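Local structure of uroporphyrinogen-III C-methyltransferase (Pseudomonas denitrificans, 1S4D) at residues V20-G25 with L96-G101; D102-G107 with F123-G128. The protein catalyses the two successive S-adenosyl-L-methionine-dependent methylations, at C-2 and C-7, that turn uroporphyrinogen III into precorrin-2 on the routes to cobalamin and siroheme. One frame throughout, in Å; residues are numbered along the deposited sequence.

Contact 1. Residues V20-G25 with L96-G101; sequences VGAGPG and LRLKGG. With SAH (S-adenosyl-L-homocysteine), chain Q.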
ATOM      1  N   VAL B  20      10.467  -2.558  -8.820  1.00 22.39           N
ATOM      2  CA  VAL B  20       9.773  -1.278  -8.761  1.00 21.74           C
ATOM      3  C   VAL B  20       8.272  -1.481  -8.981  1.00 22.29           C
ATOM      4  O   VAL B  20       7.845  -2.151  -9.966  1.00 21.76           O
ATOM      5  CB  VAL B  20      10.283  -0.330  -9.874  1.00 21.77           C
ATOM      6  CG1 VAL B  20       9.554   0.983  -9.842  1.00 21.32           C
ATOM      7  CG2 VAL B  20      11.781  -0.099  -9.761  1.00 21.47           C
ATOM      8  N   GLY B  21       7.476  -0.912  -8.064  1.00 22.03           N
ATOM      9  CA  GLY B  21       6.034  -0.928  -8.200  1.00 21.90           C
ATOM     10  C   GLY B  21       5.640   0.114  -9.230  1.00 21.93           C
ATOM     11  O   GLY B  21       6.117   1.244  -9.167  1.00 22.56           O
ATOM     12  N   ALA B  22       4.793  -0.259 -10.183  1.00 21.26           N
ATOM     13  CA  ALA B  22       4.217   0.703 -11.133  1.00 20.15           C
ATOM     14  C   ALA B  22       2.937   1.319 -10.590  1.00 19.76           C
ATOM     15  O   ALA B  22       2.361   2.205 -11.200  1.00 19.70           O
ATOM     16  CB  ALA B  22       3.932   0.017 -12.481  1.00 19.61           C
ATOM     17  N   GLY B  23       2.466   0.836  -9.445  1.00 19.99           N
ATOM     18  CA  GLY B  23       1.126   1.179  -8.988  1.00 19.33           C
ATOM     19  C   GLY B  23       0.087   0.466  -9.849  1.00 19.33           C
ATOM     20  O   GLY B  23       0.440  -0.344 -10.726  1.00 18.56           O
ATOM     21  N   PRO B  24      -1.189   0.786  -9.599  1.00 19.27           N
ATOM     22  CA  PRO B  24      -2.343   0.148 -10.261  1.00 19.19           C
ATOM     23  C   PRO B  24      -2.659   0.554 -11.683  1.00 19.59           C
ATOM     24  O   PRO B  24      -3.441  -0.150 -12.316  1.00 19.78           O
ATOM     25  CB  PRO B  24      -3.521   0.563  -9.380  1.00 19.28           C
ATOM     26  CG  PRO B  24      -3.085   1.857  -8.778  1.00 19.40           C
ATOM     27  CD  PRO B  24      -1.601   1.775  -8.585  1.00 18.85           C
ATOM     28  N   GLY B  25      -2.130   1.669 -12.173  1.00 20.28           N
ATOM     29  CA  GLY B  25      -2.406   2.081 -13.536  1.00 20.43           C
ATOM     30  C   GLY B  25      -2.006   3.503 -13.804  1.00 21.20           C
ATOM     31  O   GLY B  25      -1.069   3.763 -14.530  1.00 22.08           O
ATOM     32  N   LEU B  96      15.558  -2.841 -14.533  1.00 20.48           N
ATOM     33  CA  LEU B  96      14.320  -2.439 -13.876  1.00 21.30           C
ATOM     34  C   LEU B  96      13.298  -3.545 -14.048  1.00 21.70           C
ATOM     35  O   LEU B  96      12.922  -3.872 -15.199  1.00 21.55           O
ATOM     36  CB  LEU B  96      13.768  -1.185 -14.570  1.00 21.55           C
ATOM     37  CG  LEU B  96      13.102  -0.055 -13.787  1.00 21.99           C
ATOM     38  CD1 LEU B  96      12.446   0.796 -14.773  1.00 24.06           C
ATOM     39  CD2 LEU B  96      12.076  -0.541 -12.842  1.00 22.06           C
ATOM     40  N   ARG B  97      12.862  -4.146 -12.939  1.00 22.06           N
ATOM     41  CA  ARG B  97      11.749  -5.118 -13.003  1.00 22.47           C
ATOM     42  C   ARG B  97      10.558  -4.315 -12.547  1.00 22.12           C
ATOM     43  O   ARG B  97      10.516  -3.921 -11.385  1.00 21.64           O
ATOM     44  CB  ARG B  97      11.996  -6.353 -12.122  1.00 22.23           C
ATOM     45  CG  ARG B  97      10.762  -7.208 -11.790  1.00 24.85           C
ATOM     46  CD  ARG B  97      10.516  -8.446 -12.689  1.00 27.41           C
ATOM     47  NE  ARG B  97       9.358  -8.202 -13.540  1.00 32.40           N
ATOM     48  CZ  ARG B  97       8.207  -8.878 -13.533  1.00 35.64           C
ATOM     49  NH1 ARG B  97       8.002  -9.934 -12.746  1.00 38.01           N
ATOM     50  NH2 ARG B  97       7.248  -8.496 -14.356  1.00 38.44           N
ATOM     51  N   LEU B  98       9.646  -4.014 -13.482  1.00 22.20           N
ATOM     52  CA  LEU B  98       8.510  -3.126 -13.228  1.00 22.62           C
ATOM     53  C   LEU B  98       7.309  -3.966 -12.844  1.00 23.52           C
ATOM     54  O   LEU B  98       6.755  -4.672 -13.674  1.00 24.88           O
ATOM     55  CB  LEU B  98       8.139  -2.352 -14.488  1.00 22.21           C
ATOM     56  CG  LEU B  98       7.808  -0.845 -14.570  1.00 20.77           C
ATOM     57  CD1 LEU B  98       6.817  -0.517 -15.688  1.00 14.46           C
ATOM     58  CD2 LEU B  98       7.328  -0.257 -13.280  1.00 19.54           C
ATOM     59  N   LYS B  99       6.875  -3.915 -11.603  1.00 23.35           N
ATOM     60  CA  LYS B  99       5.767  -4.774 -11.262  1.00 23.26           C
ATOM     61  C   LYS B  99       4.522  -3.951 -11.022  1.00 23.41           C
ATOM     62  O   LYS B  99       4.606  -2.787 -10.561  1.00 23.79           O
ATOM     63  CB  LYS B  99       6.148  -5.610 -10.053  1.00 23.58           C
ATOM     64  CG  LYS B  99       7.572  -6.186 -10.203  1.00 25.04           C
ATOM     65  CD  LYS B  99       8.077  -6.741  -8.911  1.00 26.83           C
ATOM     66  CE  LYS B  99       7.112  -7.781  -8.376  1.00 26.40           C
ATOM     67  NZ  LYS B  99       7.121  -8.944  -9.277  1.00 24.79           N
ATOM     68  N   GLY B 100       3.370  -4.534 -11.364  1.00 22.79           N
ATOM     69  CA  GLY B 100       2.086  -3.935 -11.046  1.00 21.78           C
ATOM     70  C   GLY B 100       1.941  -3.683  -9.551  1.00 21.58           C
ATOM     71  O   GLY B 100       2.297  -4.521  -8.743  1.00 20.90           O
ATOM     72  N   GLY B 101       1.443  -2.505  -9.191  1.00 21.66           N
ATOM     73  CA  GLY B 101       1.162  -2.183  -7.809  1.00 21.78           C
ATOM     74  C   GLY B 101       2.390  -2.014  -6.934  1.00 22.06           C
ATOM     75  O   GLY B 101       3.239  -1.155  -7.200  1.00 22.44           O
TER
HETATM   76  N   SAH Q1511       1.406  -6.383  -6.385  1.00 49.49           N
HETATM   77  CA  SAH Q1511       0.100  -6.040  -6.919  1.00 49.98           C
HETATM   78  CB  SAH Q1511      -0.777  -7.278  -6.981  1.00 49.79           C
HETATM   79  CG  SAH Q1511      -0.553  -8.131  -8.215  1.00 50.97           C
HETATM   80  SD  SAH Q1511      -1.299  -9.782  -8.178  1.00 50.56           S
HETATM   81  C   SAH Q1511      -0.543  -4.897  -6.123  1.00 49.87           C
HETATM   82  O   SAH Q1511       0.009  -4.394  -5.146  1.00 50.06           O
HETATM   83  OXT SAH Q1511      -1.628  -4.403  -6.417  1.00 49.14           O
HETATM   84  C5' SAH Q1511      -2.604  -9.238  -9.329  1.00 51.61           C
HETATM   85  C4' SAH Q1511      -3.947  -8.809  -8.726  1.00 50.94           C
HETATM   86  O4' SAH Q1511      -3.913  -7.473  -8.267  1.00 50.90           O
HETATM   87  C3' SAH Q1511      -5.142  -8.794  -9.676  1.00 50.26           C
HETATM   88  O3' SAH Q1511      -5.679 -10.050  -9.991  1.00 49.28           O
HETATM   89  C2' SAH Q1511      -6.130  -7.877  -8.977  1.00 50.56           C
HETATM   90  O2' SAH Q1511      -6.830  -8.488  -7.912  1.00 49.13           O
HETATM   91  C1' SAH Q1511      -5.180  -6.850  -8.384  1.00 50.89           C
HETATM   92  N9  SAH Q1511      -5.037  -5.627  -9.206  1.00 49.44           N
HETATM   93  C8  SAH Q1511      -3.869  -5.203  -9.752  1.00 47.71           C
HETATM   94  N7  SAH Q1511      -4.087  -4.065 -10.414  1.00 48.09           N
HETATM   95  C5  SAH Q1511      -5.379  -3.738 -10.318  1.00 49.34           C
HETATM   96  C6  SAH Q1511      -6.115  -2.659 -10.813  1.00 48.89           C
HETATM   97  N6  SAH Q1511      -5.534  -1.710 -11.523  1.00 45.75           N
HETATM   98  N1  SAH Q1511      -7.467  -2.585 -10.546  1.00 49.07           N
HETATM   99  C2  SAH Q1511      -8.062  -3.567  -9.782  1.00 49.90           C
HETATM  100  N3  SAH Q1511      -7.328  -4.633  -9.292  1.00 49.66           N
HETATM  101  C4  SAH Q1511      -6.001  -4.719  -9.551  1.00 49.78           C
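R97, whose carbonyl O takes the N-H of V20 (V20 N to R97 O 2.9 Å), presents one guanidinium face to K99, with CG of K99 lying 4.2 Å above the plane and displaced toward the rim. Its nitrogens make salt bridges to D47 and E112, and NE adds a weak hydrogen bond to V45 O. K99 sets CG anti to its carbonyl carbon (chi1 -45°) and bends twice further out, bringing NZ to E112 and the carbonyl of G107. Between the backbones the parallel ladder continues with K99 N to V20 O and A22 N to K99 O (2.6 Å). Beyond it the chains exchange a reciprocal pair. G23 N meets a lone pair of G101 O at 3.1 Å, whereas G101 N reaches G23 O at 2.8 Å from 66° above the carbonyl plane. Past the strand, CB of A22 rests 3.5 Å from CD2 of L98, whose side chain shares a sheet face with that of V20. The two loops then meet S-adenosylhomocysteine (SAH): P24 O accepts a weak hydrogen bond from SAH N6 of the adenine (2.7 Å). G100 O accepts another weak one from the amino group, SAH N (3.1 Å). Backbone polar groups thus do double work, joining two neighbouring inner strands and, where these open into the glycine-rich loops of this methyltransferase family, offering carbonyls to opposite ends of the cofactor product.

Contact 2. Residues D102-G107 with F123-G128; sequences DPFVFG and FRIVPG. With SAH (S-adenosyl-L-homocysteine), chain Q.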
ATOM      1  N   ASP B 102       2.460  -2.827  -5.883  1.00 21.85           N
ATOM      2  CA  ASP B 102       3.630  -2.924  -5.014  1.00 21.71           C
ATOM      3  C   ASP B 102       4.304  -4.292  -5.196  1.00 21.47           C
ATOM      4  O   ASP B 102       3.639  -5.322  -5.216  1.00 20.78           O
ATOM      5  CB  ASP B 102       3.221  -2.776  -3.552  1.00 21.85           C
ATOM      6  CG  ASP B 102       4.403  -2.770  -2.634  1.00 23.76           C
ATOM      7  OD1 ASP B 102       4.660  -3.796  -1.956  1.00 25.49           O
ATOM      8  OD2 ASP B 102       5.155  -1.783  -2.549  1.00 25.74           O
ATOM      9  N   PRO B 103       5.627  -4.305  -5.284  1.00 21.32           N
ATOM     10  CA  PRO B 103       6.377  -5.558  -5.455  1.00 20.92           C
ATOM     11  C   PRO B 103       6.091  -6.602  -4.358  1.00 21.49           C
ATOM     12  O   PRO B 103       6.201  -7.806  -4.634  1.00 21.80           O
ATOM     13  CB  PRO B 103       7.834  -5.120  -5.344  1.00 20.70           C
ATOM     14  CG  PRO B 103       7.849  -3.628  -5.544  1.00 21.27           C
ATOM     15  CD  PRO B 103       6.484  -3.107  -5.212  1.00 21.09           C
ATOM     16  N   PHE B 104       5.729  -6.171  -3.145  1.00 21.19           N
ATOM     17  CA  PHE B 104       5.628  -7.112  -2.029  1.00 21.14           C
ATOM     18  C   PHE B 104       4.190  -7.491  -1.639  1.00 21.28           C
ATOM     19  O   PHE B 104       3.978  -8.260  -0.689  1.00 21.19           O
ATOM     20  CB  PHE B 104       6.401  -6.607  -0.806  1.00 21.16           C
ATOM     21  CG  PHE B 104       7.919  -6.739  -0.915  1.00 21.60           C
ATOM     22  CD1 PHE B 104       8.741  -6.114   0.019  1.00 20.76           C
ATOM     23  CD2 PHE B 104       8.523  -7.493  -1.937  1.00 22.70           C
ATOM     24  CE1 PHE B 104      10.121  -6.229  -0.047  1.00 22.12           C
ATOM     25  CE2 PHE B 104       9.928  -7.615  -2.017  1.00 20.92           C
ATOM     26  CZ  PHE B 104      10.716  -6.994  -1.073  1.00 21.37           C
ATOM     27  N   VAL B 105       3.205  -6.973  -2.369  1.00 20.98           N
ATOM     28  CA  VAL B 105       1.818  -7.344  -2.094  1.00 21.10           C
ATOM     29  C   VAL B 105       1.332  -8.367  -3.134  1.00 21.36           C
ATOM     30  O   VAL B 105       1.020  -8.004  -4.251  1.00 21.36           O
ATOM     31  CB  VAL B 105       0.912  -6.084  -1.981  1.00 21.25           C
ATOM     32  CG1 VAL B 105      -0.544  -6.439  -1.599  1.00 20.81           C
ATOM     33  CG2 VAL B 105       1.512  -5.102  -0.975  1.00 20.07           C
ATOM     34  N   PHE B 106       1.315  -9.649  -2.767  1.00 21.71           N
ATOM     35  CA  PHE B 106       0.958 -10.728  -3.682  1.00 22.44           C
ATOM     36  C   PHE B 106       1.547 -10.523  -5.077  1.00 23.36           C
ATOM     37  O   PHE B 106       0.924 -10.852  -6.059  1.00 24.08           O
ATOM     38  CB  PHE B 106      -0.581 -10.940  -3.764  1.00 22.64           C
ATOM     39  CG  PHE B 106      -1.246 -11.057  -2.421  1.00 22.43           C
ATOM     40  CD1 PHE B 106      -2.067 -10.035  -1.945  1.00 21.00           C
ATOM     41  CD2 PHE B 106      -0.987 -12.155  -1.595  1.00 21.35           C
ATOM     42  CE1 PHE B 106      -2.647 -10.121  -0.650  1.00 22.07           C
ATOM     43  CE2 PHE B 106      -1.565 -12.255  -0.317  1.00 21.10           C
ATOM     44  CZ  PHE B 106      -2.400 -11.234   0.159  1.00 20.77           C
ATOM     45  N   GLY B 107       2.748  -9.989  -5.191  1.00 24.84           N
ATOM     46  CA  GLY B 107       3.364  -9.927  -6.514  1.00 26.17           C
ATOM     47  C   GLY B 107       4.697 -10.643  -6.754  1.00 26.72           C
ATOM     48  O   GLY B 107       5.453 -10.216  -7.627  1.00 26.57           O
ATOM     49  N   PHE B 123      20.269  -5.423  -5.310  1.00 24.75           N
ATOM     50  CA  PHE B 123      18.943  -4.943  -5.691  1.00 24.32           C
ATOM     51  C   PHE B 123      18.486  -3.895  -4.724  1.00 24.67           C
ATOM     52  O   PHE B 123      18.989  -3.806  -3.607  1.00 24.98           O
ATOM     53  CB  PHE B 123      17.918  -6.082  -5.704  1.00 24.22           C
ATOM     54  CG  PHE B 123      17.665  -6.672  -4.355  1.00 22.99           C
ATOM     55  CD1 PHE B 123      16.577  -6.284  -3.609  1.00 21.88           C
ATOM     56  CD2 PHE B 123      18.529  -7.626  -3.833  1.00 23.45           C
ATOM     57  CE1 PHE B 123      16.353  -6.821  -2.355  1.00 22.99           C
ATOM     58  CE2 PHE B 123      18.317  -8.171  -2.577  1.00 23.16           C
ATOM     59  CZ  PHE B 123      17.232  -7.763  -1.831  1.00 23.09           C
ATOM     60  N   ARG B 124      17.510  -3.111  -5.169  1.00 24.68           N
ATOM     61  CA  ARG B 124      16.782  -2.180  -4.326  1.00 24.29           C
ATOM     62  C   ARG B 124      15.297  -2.544  -4.472  1.00 23.90           C
ATOM     63  O   ARG B 124      14.905  -3.065  -5.526  1.00 24.04           O
ATOM     64  CB  ARG B 124      17.021  -0.748  -4.823  1.00 24.48           C
ATOM     65  CG  ARG B 124      15.977   0.259  -4.331  1.00 25.36           C
ATOM     66  CD  ARG B 124      16.269   1.698  -4.679  1.00 26.61           C
ATOM     67  NE  ARG B 124      17.479   2.192  -4.021  1.00 27.36           N
ATOM     68  CZ  ARG B 124      17.518   3.130  -3.089  1.00 27.21           C
ATOM     69  NH1 ARG B 124      16.401   3.705  -2.651  1.00 27.54           N
ATOM     70  NH2 ARG B 124      18.694   3.491  -2.587  1.00 26.68           N
ATOM     71  N   ILE B 125      14.487  -2.273  -3.440  1.00 23.04           N
ATOM     72  CA  ILE B 125      13.024  -2.310  -3.573  1.00 22.08           C
ATOM     73  C   ILE B 125      12.443  -0.901  -3.591  1.00 21.60           C
ATOM     74  O   ILE B 125      12.779  -0.060  -2.761  1.00 21.99           O
ATOM     75  CB  ILE B 125      12.367  -3.120  -2.428  1.00 22.41           C
ATOM     76  CG1 ILE B 125      12.943  -4.544  -2.353  1.00 22.44           C
ATOM     77  CG2 ILE B 125      10.825  -3.139  -2.566  1.00 21.67           C
ATOM     78  CD1 ILE B 125      12.576  -5.446  -3.533  1.00 22.02           C
ATOM     79  N   VAL B 126      11.563  -0.655  -4.543  1.00 20.28           N
ATOM     80  CA  VAL B 126      10.877   0.596  -4.629  1.00 19.52           C
ATOM     81  C   VAL B 126       9.400   0.312  -4.505  1.00 19.33           C
ATOM     82  O   VAL B 126       8.758  -0.171  -5.438  1.00 19.24           O
ATOM     83  CB  VAL B 126      11.156   1.280  -5.966  1.00 19.98           C
ATOM     84  CG1 VAL B 126      10.315   2.582  -6.103  1.00 19.33           C
ATOM     85  CG2 VAL B 126      12.630   1.553  -6.106  1.00 18.87           C
ATOM     86  N   PRO B 127       8.869   0.571  -3.321  1.00 19.03           N
ATOM     87  CA  PRO B 127       7.432   0.521  -3.069  1.00 18.15           C
ATOM     88  C   PRO B 127       6.587   1.169  -4.134  1.00 17.80           C
ATOM     89  O   PRO B 127       7.013   2.120  -4.764  1.00 18.41           O
ATOM     90  CB  PRO B 127       7.325   1.324  -1.792  1.00 18.21           C
ATOM     91  CG  PRO B 127       8.507   0.851  -1.059  1.00 18.15           C
ATOM     92  CD  PRO B 127       9.617   0.878  -2.089  1.00 18.78           C
ATOM     93  N   GLY B 128       5.388   0.644  -4.333  1.00 17.75           N
ATOM     94  CA  GLY B 128       4.398   1.272  -5.188  1.00 17.80           C
ATOM     95  C   GLY B 128       3.016   1.308  -4.556  1.00 18.09           C
ATOM     96  O   GLY B 128       2.778   0.669  -3.545  1.00 18.34           O
TER
HETATM   97  N   SAH Q1511       1.406  -6.383  -6.385  1.00 49.49           N
HETATM   98  CA  SAH Q1511       0.100  -6.040  -6.919  1.00 49.98           C
HETATM   99  CB  SAH Q1511      -0.777  -7.278  -6.981  1.00 49.79           C
HETATM  100  CG  SAH Q1511      -0.553  -8.131  -8.215  1.00 50.97           C
HETATM  101  SD  SAH Q1511      -1.299  -9.782  -8.178  1.00 50.56           S
HETATM  102  C   SAH Q1511      -0.543  -4.897  -6.123  1.00 49.87           C
HETATM  103  O   SAH Q1511       0.009  -4.394  -5.146  1.00 50.06           O
HETATM  104  OXT SAH Q1511      -1.628  -4.403  -6.417  1.00 49.14           O
HETATM  105  C5' SAH Q1511      -2.604  -9.238  -9.329  1.00 51.61           C
HETATM  106  C4' SAH Q1511      -3.947  -8.809  -8.726  1.00 50.94           C
HETATM  107  O4' SAH Q1511      -3.913  -7.473  -8.267  1.00 50.90           O
HETATM  108  C3' SAH Q1511      -5.142  -8.794  -9.676  1.00 50.26           C
HETATM  109  O3' SAH Q1511      -5.679 -10.050  -9.991  1.00 49.28           O
HETATM  110  C2' SAH Q1511      -6.130  -7.877  -8.977  1.00 50.56           C
HETATM  111  O2' SAH Q1511      -6.830  -8.488  -7.912  1.00 49.13           O
HETATM  112  C1' SAH Q1511      -5.180  -6.850  -8.384  1.00 50.89           C
HETATM  113  N9  SAH Q1511      -5.037  -5.627  -9.206  1.00 49.44           N
HETATM  114  C8  SAH Q1511      -3.869  -5.203  -9.752  1.00 47.71           C
HETATM  115  N7  SAH Q1511      -4.087  -4.065 -10.414  1.00 48.09           N
HETATM  116  C5  SAH Q1511      -5.379  -3.738 -10.318  1.00 49.34           C
HETATM  117  C6  SAH Q1511      -6.115  -2.659 -10.813  1.00 48.89           C
HETATM  118  N6  SAH Q1511      -5.534  -1.710 -11.523  1.00 45.75           N
HETATM  119  N1  SAH Q1511      -7.467  -2.585 -10.546  1.00 49.07           N
HETATM  120  C2  SAH Q1511      -8.062  -3.567  -9.782  1.00 49.90           C
HETATM  121  N3  SAH Q1511      -7.328  -4.633  -9.292  1.00 49.66           N
HETATM  122  C4  SAH Q1511      -6.001  -4.719  -9.551  1.00 49.78           C
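The carboxylate oxygen OD2 of D102 has two partners: G128 N donates to its anti lone pair at 3.0 Å, with an N-H...O angle of 162°, and a bound glycerol, probably from crystallisation, also hydrogen-bonds to it. The other oxygen, OD1, closes an Asx turn by accepting from F104 N at 2.9 Å, a donor that stands 55° out of the carboxylate plane. With CG anti to the backbone N (chi1 -176°), D102 can span both partners, and the bonds fix the rotation of the carboxylate. Its backbone serves the ligand: D102 N donates to SAH O (3.0 Å), while D102 O and V105 O each accept from the SAH amino N, the latter at 2.7 Å. A type I turn from D102 to V105 places these two carbonyls. Within the turn, P103 packs CG against V126 O (3.6 Å). F104 and I125 extend toward each other from opposite directions; I125 CG2 sits 4.0 Å above one ring face, near the rim, and CD1 approaches CZ of F104 at 3.5 Å. T144 of the second subunit hydrogen-bonds to F104 O and F106 N, so the loop lies at the dimer interface. Strand 123-126 forms one border of the parallel sheet beside strand 16-21, with F123 against helix 109-118 and V126 touching H33 of helix 32-40.

The centres of contacts 1 and 2 lie 8 Å apart, and the chain runs straight from G101 into D102. The sheet joins them as well: strand 16-21 is flanked by strand 94-99 in contact 1 and on its other side by strand 123-126 of contact 2; between the two contacts G21 N probably hydrogen-bonds to V126 O at 3.0 Å. G21 N also lies 3.7 Å from P103 CG, which brings the turn of contact 2 beside G21. Together the loops contact the amino acid portion of S-adenosylhomocysteine and, through a weak hydrogen bond, its adenine; T130, A131, M184, A213 and A241 supply further hydrogen bonds to it.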